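Local atomic coordinates of possible galactose mutarotase (Streptomyces platensis subsp. rosaceus, PDB entry 4RNL), a protein that is of unproven function but probably interconverts the alpha and beta anomers of galactose or a related aldose. Residues A[41-45]-A[78-82]; A[114-119]-A[142-146]; A[146-152]-A[169-175]. All coordinates share one frame; numbering follows the deposited sequence.

Contact 1 (A[41-45]-A[78-82]); sequences YGGIV and FGALV
Ile44 lies alongside the backbone of Phe78 to Ala80, and Leu81 reaches toward the glycine turn of Gly42 and Gly43. These two side chains touch mostly backbone. Both branches of Ile44 meet the Phe78 carbonyl, with CG2 3.7 Å from Phe78 O. Its CG1 also approaches the Ala80 methyl, 4.2 Å from Ala80 CB. The placement follows from the first torsion: at chi1 -76° CG1 sits beside the backbone N and CG2 beside the carbonyl carbon, which turns both branches to the Phe78 carbonyl. Leu81 comes in from the other end. Its CB packs 4.0 Å from Gly43 CA, and CD1 reaches the same CA.

Residues 41-44 form a type I' beta turn, with Gly42 and Gly43 at its centre in the positive-phi region that suits glycine. A side chain on Gly43 would run into Leu81 CD1. Gly79 is under the same limit, since a CB there would clash with Val45 O.

Two backbone bonds tie the segments. Leu81 N gives to Gly42 O at 2.9 Å. Val45 N gives to Gly79 O at 2.7 Å. The CA of Ile44 also points its hydrogen at this oxygen, and Asn181 ND2 is a further donor, so the buried Gly79 O is well satisfied.

The turn joins strands 35-39 and 45-51. Helix 67-72 packs on Ile44 and Phe78 through Tyr70. Strand 150-159 meets Leu81 through Val154 and Tyr156, and Val45 through Tyr156. Strand 180-185 runs antiparallel beside strand 81-82 at the edge of the seven-stranded sheet.

Contact 2 (A[114-119]-A[142-146]); sequences GGPGGF and GEEGF
The ring of Phe146 turns an edge to Gly114, with CE2 4.1 Å from Gly114 O near the ring plane. Two loops of the galactose mutarotase-type beta-sandwich fold meet here, the first making a type I beta turn from Gly115 to Gly118. Glu143 O also lies at the edge of the Phe146 ring and in its plane. The Phe119 ring likewise meets its partner edge-on: CE1 is 3.9 Å from Glu143 OE2, and the ring and carboxylate planes stand 72° apart. Phe119 further makes an edge-to-face pair with Trp124. The third flat group, the carboxylate of Glu144, is approached over its face by Gly117 N.

The turn follows strand 111-112. It is met by two consecutive glutamates of the loop between strands 132-139 and 150-159.

Glu144 makes the largest share of the contact. Its chain is bent by the rotation about CB-CG (chi2 -68°), which brings the carboxylate to Pro116 and Gly117. On the way CG passes 3.2 Å from Gly114 O. OE2 takes the Gly117 N-H at 2.7 Å, from 53° out of the carboxylate plane. OE1 lies against the Pro116 ring, 3.4 Å from CD. A side chain on Gly115 or Gly117 would strike this carboxylate, so glycine fits both positions.

Glu143 reaches out extended and is held mainly outside the two segments. Ser139 OG bonds its OE2, and Arg137 forms a salt bridge with its OE1. Its polar link across the contact runs through water: one molecule donates both to Gly117 O, at 2.8 Å, and to Glu143 OE2.

Contact 3 (A[146-152]-A[169-175]); sequences FPGALDV and ATTDAPT
Leu150 to Val152 pair antiparallel with Ala169 to Thr171 at the open end of the hairpin of strands 150-159 and 162-171, inside the nine-stranded sheet. Asp151 and Thr170 are the hydrogen-bonded pair: Asp151 N meets Thr170 O at 2.8 Å and Thr170 N meets Asp151 O at 3.1 Å. Leu150 with Thr171 and Val152 with Ala169 are non-hydrogen-bonded pairs. Their side chains share a face, where Leu150 CD1 sits 3.8 Å from Ala169 CB. Asp151 and Thr170 lie on the other face, and Asp151 OD1 bonds His136.

Beyond the strands, side-chain bonds join the backbone ones. Asp172 OD1 accepts Ala149 N at 2.9 Å, from 45° out of the carboxylate plane, while Asp172 N returns a bond to Ala149 O. Thr171 turns OG1 anti to its N, chi1 -173°, and gives a 2.6 Å bond to Ala173 O. A valine in its place would probably leave Ala173 O without this donor and the chain there less firmly held. Thr175 OG1 donates to Pro147 O at 2.8 Å, in the carbonyl plane. Gly148 fits here because a CB would clash with Ala173 O and Thr171 OG1.

Side-chain oxygens and one further backbone bond thus extend the pairing past the strand ends. Arg84 also reaches Gly148 O and Thr175 OG1, so both loops are bound to a third part of the chain.

The three contacts lie progressively farther from the chain's centre, their own centres about 8, 17 and 21 Å from it. Contacts 1 and 2 are about 15 Å apart between centres and touch where Leu81 O packs 3.9 Å from Phe119 CB. Contacts 2 and 3, about 12 Å apart, share Phe146. Phe119 also bridges them, its CE2 lying 4.0 Å from Val152 CG2. Contacts 1 and 3 do not touch: centres are about 20 Å apart, nearest atoms about 6 Å. Arg84 meets both contact 2 and contact 3. His113-Gly114-Gly115 and the segment of His182, which bonds Ala80 through the backbone, resemble family histidine motifs, consistent with contacts 1 and 2 lying near the sugar pocket.

Contact 1 (A[41-45]-A[78-82])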
# COMPACT_ATOMS: atom_id res chain seq x y z
N TYR A 41 13.59 -1.71 6.08
CA TYR A 41 12.80 -0.92 7.03
C TYR A 41 11.39 -0.74 6.49
O TYR A 41 11.21 -0.14 5.42
CB TYR A 41 13.44 0.46 7.24
CG TYR A 41 12.69 1.39 8.19
CD1 TYR A 41 12.45 1.02 9.51
CD2 TYR A 41 12.26 2.64 7.77
CE1 TYR A 41 11.79 1.88 10.38
CE2 TYR A 41 11.59 3.50 8.63
CZ TYR A 41 11.36 3.11 9.93
OH TYR A 41 10.69 3.97 10.79
N GLY A 42 10.41 -1.26 7.22
CA GLY A 42 9.01 -1.06 6.87
C GLY A 42 8.61 -1.59 5.51
O GLY A 42 7.57 -1.20 4.98
N GLY A 43 9.43 -2.47 4.95
CA GLY A 43 9.18 -3.05 3.64
C GLY A 43 8.96 -1.98 2.59
O GLY A 43 8.25 -2.18 1.60
N ILE A 44 9.59 -0.83 2.81
CA ILE A 44 9.27 0.36 2.03
C ILE A 44 9.72 0.24 0.57
O ILE A 44 10.87 -0.09 0.28
CB ILE A 44 9.92 1.61 2.67
CG1 ILE A 44 9.10 2.04 3.90
CG2 ILE A 44 9.96 2.78 1.69
CD1 ILE A 44 9.91 2.89 4.90
N VAL A 45 8.80 0.50 -0.35
CA VAL A 45 9.18 0.64 -1.75
C VAL A 45 9.70 2.06 -1.91
O VAL A 45 8.92 3.03 -1.96
CB VAL A 45 7.97 0.38 -2.68
CG1 VAL A 45 8.36 0.60 -4.14
CG2 VAL A 45 7.45 -1.05 -2.48
N PHE A 78 4.95 6.65 3.15
CA PHE A 78 5.48 6.52 1.80
C PHE A 78 6.02 5.11 1.56
O PHE A 78 6.82 4.61 2.35
CB PHE A 78 6.61 7.53 1.55
CG PHE A 78 6.13 8.93 1.34
CD1 PHE A 78 4.87 9.19 0.82
CD2 PHE A 78 6.96 10.01 1.66
CE1 PHE A 78 4.44 10.51 0.61
CE2 PHE A 78 6.54 11.32 1.46
CZ PHE A 78 5.28 11.57 0.94
N GLY A 79 5.55 4.47 0.49
CA GLY A 79 6.02 3.16 0.04
C GLY A 79 5.81 1.96 0.96
O GLY A 79 6.29 0.86 0.66
N ALA A 80 5.07 2.15 2.05
CA ALA A 80 5.20 1.25 3.18
C ALA A 80 4.37 -0.03 3.13
O ALA A 80 3.22 -0.03 2.70
CB ALA A 80 4.91 1.99 4.48
N LEU A 81 4.99 -1.12 3.60
CA LEU A 81 4.26 -2.33 3.97
C LEU A 81 3.49 -1.98 5.23
O LEU A 81 4.08 -1.61 6.25
CB LEU A 81 5.28 -3.45 4.26
CG LEU A 81 4.90 -4.92 4.45
CD1 LEU A 81 6.16 -5.75 4.66
CD2 LEU A 81 3.97 -5.13 5.59
N VAL A 82 2.16 -2.07 5.18
CA VAL A 82 1.34 -1.64 6.31
C VAL A 82 0.69 -2.84 6.99
O VAL A 82 0.15 -3.72 6.32
CB VAL A 82 0.25 -0.65 5.86
CG1 VAL A 82 -0.69 -0.35 7.01
CG2 VAL A 82 0.89 0.62 5.34

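Contact 2 (A[114-119]-A[142-146])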
# COMPACT_ATOMS: atom_id res chain seq x y z
N GLY A 114 -2.10 -0.16 12.05
CA GLY A 114 -1.37 -1.06 12.91
C GLY A 114 -0.71 -0.42 14.13
O GLY A 114 -0.04 -1.11 14.89
N GLY A 115 -0.90 0.88 14.33
CA GLY A 115 -0.39 1.53 15.53
C GLY A 115 0.95 2.21 15.32
O GLY A 115 1.54 2.10 14.24
N PRO A 116 1.44 2.92 16.34
CA PRO A 116 2.70 3.66 16.22
C PRO A 116 3.86 2.77 15.81
O PRO A 116 4.71 3.21 15.03
CB PRO A 116 2.92 4.22 17.63
CG PRO A 116 1.52 4.35 18.18
CD PRO A 116 0.79 3.15 17.65
N GLY A 117 3.92 1.56 16.35
CA GLY A 117 4.94 0.60 15.97
C GLY A 117 4.44 -0.45 14.98
O GLY A 117 4.83 -1.62 15.06
N GLY A 118 3.58 -0.04 14.05
CA GLY A 118 3.11 -0.93 13.00
C GLY A 118 4.21 -1.46 12.09
O GLY A 118 5.39 -1.08 12.23
N PHE A 119 3.82 -2.30 11.13
CA PHE A 119 4.76 -3.01 10.26
C PHE A 119 5.62 -2.05 9.44
O PHE A 119 6.71 -2.41 9.00
CB PHE A 119 4.02 -3.96 9.31
CG PHE A 119 3.40 -5.20 9.97
CD1 PHE A 119 3.44 -5.38 11.35
CD2 PHE A 119 2.81 -6.18 9.18
CE1 PHE A 119 2.88 -6.53 11.93
CE2 PHE A 119 2.24 -7.33 9.75
CZ PHE A 119 2.28 -7.50 11.13
N GLY A 142 0.40 -9.91 21.09
CA GLY A 142 0.26 -8.68 21.85
C GLY A 142 0.91 -7.46 21.22
O GLY A 142 0.75 -6.35 21.74
N GLU A 143 1.63 -7.64 20.12
CA GLU A 143 2.28 -6.49 19.48
C GLU A 143 1.23 -5.48 19.04
O GLU A 143 0.32 -5.83 18.26
CB GLU A 143 3.14 -6.90 18.29
CG GLU A 143 3.76 -5.71 17.57
CD GLU A 143 4.89 -6.11 16.64
OE1 GLU A 143 6.05 -6.17 17.12
OE2 GLU A 143 4.61 -6.36 15.45
N GLU A 144 1.36 -4.25 19.53
CA GLU A 144 0.38 -3.19 19.31
C GLU A 144 -1.04 -3.60 19.71
O GLU A 144 -2.02 -3.05 19.20
CB GLU A 144 0.41 -2.72 17.85
CG GLU A 144 1.66 -1.93 17.47
CD GLU A 144 1.74 -0.58 18.17
OE1 GLU A 144 0.71 -0.09 18.69
OE2 GLU A 144 2.85 -0.01 18.22
N GLY A 145 -1.15 -4.54 20.63
CA GLY A 145 -2.45 -4.95 21.14
C GLY A 145 -3.13 -6.08 20.38
O GLY A 145 -4.13 -6.60 20.85
N PHE A 146 -2.59 -6.47 19.23
CA PHE A 146 -3.20 -7.54 18.44
C PHE A 146 -2.80 -8.89 19.03
O PHE A 146 -1.64 -9.11 19.34
CB PHE A 146 -2.75 -7.44 16.97
CG PHE A 146 -3.24 -6.21 16.26
CD1 PHE A 146 -4.48 -6.19 15.66
CD2 PHE A 146 -2.45 -5.07 16.19
CE1 PHE A 146 -4.95 -5.06 15.00
CE2 PHE A 146 -2.91 -3.92 15.54
CZ PHE A 146 -4.15 -3.91 14.94
O HOH W 1 3.52 -3.96 14.39
O HOH W 2 6.32 -2.70 17.10

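Contact 3 (A[146-152]-A[169-175])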
# COMPACT_ATOMS: atom_id res chain seq x y z
N PHE A 146 -2.59 -6.47 19.23
CA PHE A 146 -3.20 -7.54 18.44
C PHE A 146 -2.80 -8.89 19.03
O PHE A 146 -1.64 -9.11 19.34
CB PHE A 146 -2.75 -7.44 16.97
CG PHE A 146 -3.24 -6.21 16.26
CD1 PHE A 146 -4.48 -6.19 15.66
CD2 PHE A 146 -2.45 -5.07 16.19
CE1 PHE A 146 -4.95 -5.06 15.00
CE2 PHE A 146 -2.91 -3.92 15.54
CZ PHE A 146 -4.15 -3.91 14.94
N PRO A 147 -3.78 -9.80 19.19
CA PRO A 147 -3.49 -11.11 19.79
C PRO A 147 -2.86 -12.07 18.78
O PRO A 147 -3.08 -11.96 17.58
CB PRO A 147 -4.87 -11.60 20.23
CG PRO A 147 -5.80 -11.01 19.21
CD PRO A 147 -5.20 -9.67 18.80
N GLY A 148 -2.05 -13.01 19.28
CA GLY A 148 -1.47 -14.03 18.42
C GLY A 148 -0.15 -13.62 17.81
O GLY A 148 0.03 -12.47 17.38
N ALA A 149 0.79 -14.55 17.77
CA ALA A 149 2.04 -14.33 17.04
C ALA A 149 1.76 -14.56 15.56
O ALA A 149 1.33 -15.64 15.16
CB ALA A 149 3.11 -15.28 17.53
N LEU A 150 2.02 -13.53 14.75
CA LEU A 150 1.73 -13.60 13.32
C LEU A 150 3.04 -13.73 12.53
O LEU A 150 3.86 -12.83 12.53
CB LEU A 150 0.96 -12.36 12.86
CG LEU A 150 0.42 -12.39 11.43
CD1 LEU A 150 -0.75 -13.37 11.31
CD2 LEU A 150 0.00 -11.00 10.96
N ASP A 151 3.21 -14.88 11.87
CA ASP A 151 4.40 -15.17 11.07
C ASP A 151 4.15 -14.66 9.66
O ASP A 151 3.34 -15.23 8.92
CB ASP A 151 4.63 -16.69 11.06
CG ASP A 151 6.00 -17.07 10.51
OD1 ASP A 151 6.72 -16.20 10.01
OD2 ASP A 151 6.36 -18.27 10.59
N VAL A 152 4.83 -13.58 9.27
CA VAL A 152 4.51 -12.89 8.02
C VAL A 152 5.65 -12.94 7.02
O VAL A 152 6.81 -12.71 7.38
CB VAL A 152 4.18 -11.39 8.28
CG1 VAL A 152 3.79 -10.68 6.97
CG2 VAL A 152 3.09 -11.25 9.32
N ALA A 169 0.66 -15.09 5.56
CA ALA A 169 0.78 -15.13 7.02
C ALA A 169 0.11 -16.33 7.63
O ALA A 169 -0.86 -16.86 7.08
CB ALA A 169 0.22 -13.86 7.65
N THR A 170 0.63 -16.76 8.78
CA THR A 170 -0.07 -17.73 9.63
C THR A 170 -0.00 -17.19 11.05
O THR A 170 0.82 -16.33 11.36
CB THR A 170 0.57 -19.13 9.59
OG1 THR A 170 1.94 -19.05 10.01
CG2 THR A 170 0.50 -19.72 8.18
N THR A 171 -0.87 -17.71 11.92
CA THR A 171 -0.96 -17.21 13.29
C THR A 171 -1.06 -18.36 14.28
O THR A 171 -1.54 -19.43 13.92
CB THR A 171 -2.17 -16.28 13.46
OG1 THR A 171 -2.14 -15.67 14.76
CG2 THR A 171 -3.48 -17.05 13.29
N ASP A 172 -0.60 -18.16 15.51
CA ASP A 172 -0.76 -19.20 16.53
C ASP A 172 -2.00 -18.99 17.42
O ASP A 172 -2.27 -19.78 18.33
CB ASP A 172 0.52 -19.40 17.37
CG ASP A 172 0.85 -18.23 18.28
OD1 ASP A 172 0.06 -17.25 18.35
OD2 ASP A 172 1.90 -18.28 18.95
N ALA A 173 -2.74 -17.92 17.15
CA ALA A 173 -4.00 -17.67 17.85
C ALA A 173 -4.87 -16.76 16.99
O ALA A 173 -4.34 -16.01 16.18
CB ALA A 173 -3.72 -17.02 19.21
N PRO A 174 -6.21 -16.84 17.16
CA PRO A 174 -7.09 -15.99 16.34
C PRO A 174 -6.70 -14.52 16.40
O PRO A 174 -6.37 -14.00 17.48
CB PRO A 174 -8.47 -16.21 16.96
CG PRO A 174 -8.40 -17.60 17.54
CD PRO A 174 -6.98 -17.75 18.04
N THR A 175 -6.70 -13.87 15.25
CA THR A 175 -6.29 -12.49 15.16
C THR A 175 -6.99 -11.87 13.95
O THR A 175 -7.74 -12.54 13.27
CB THR A 175 -4.76 -12.38 15.02
OG1 THR A 175 -4.35 -11.04 15.32
CG2 THR A 175 -4.28 -12.78 13.62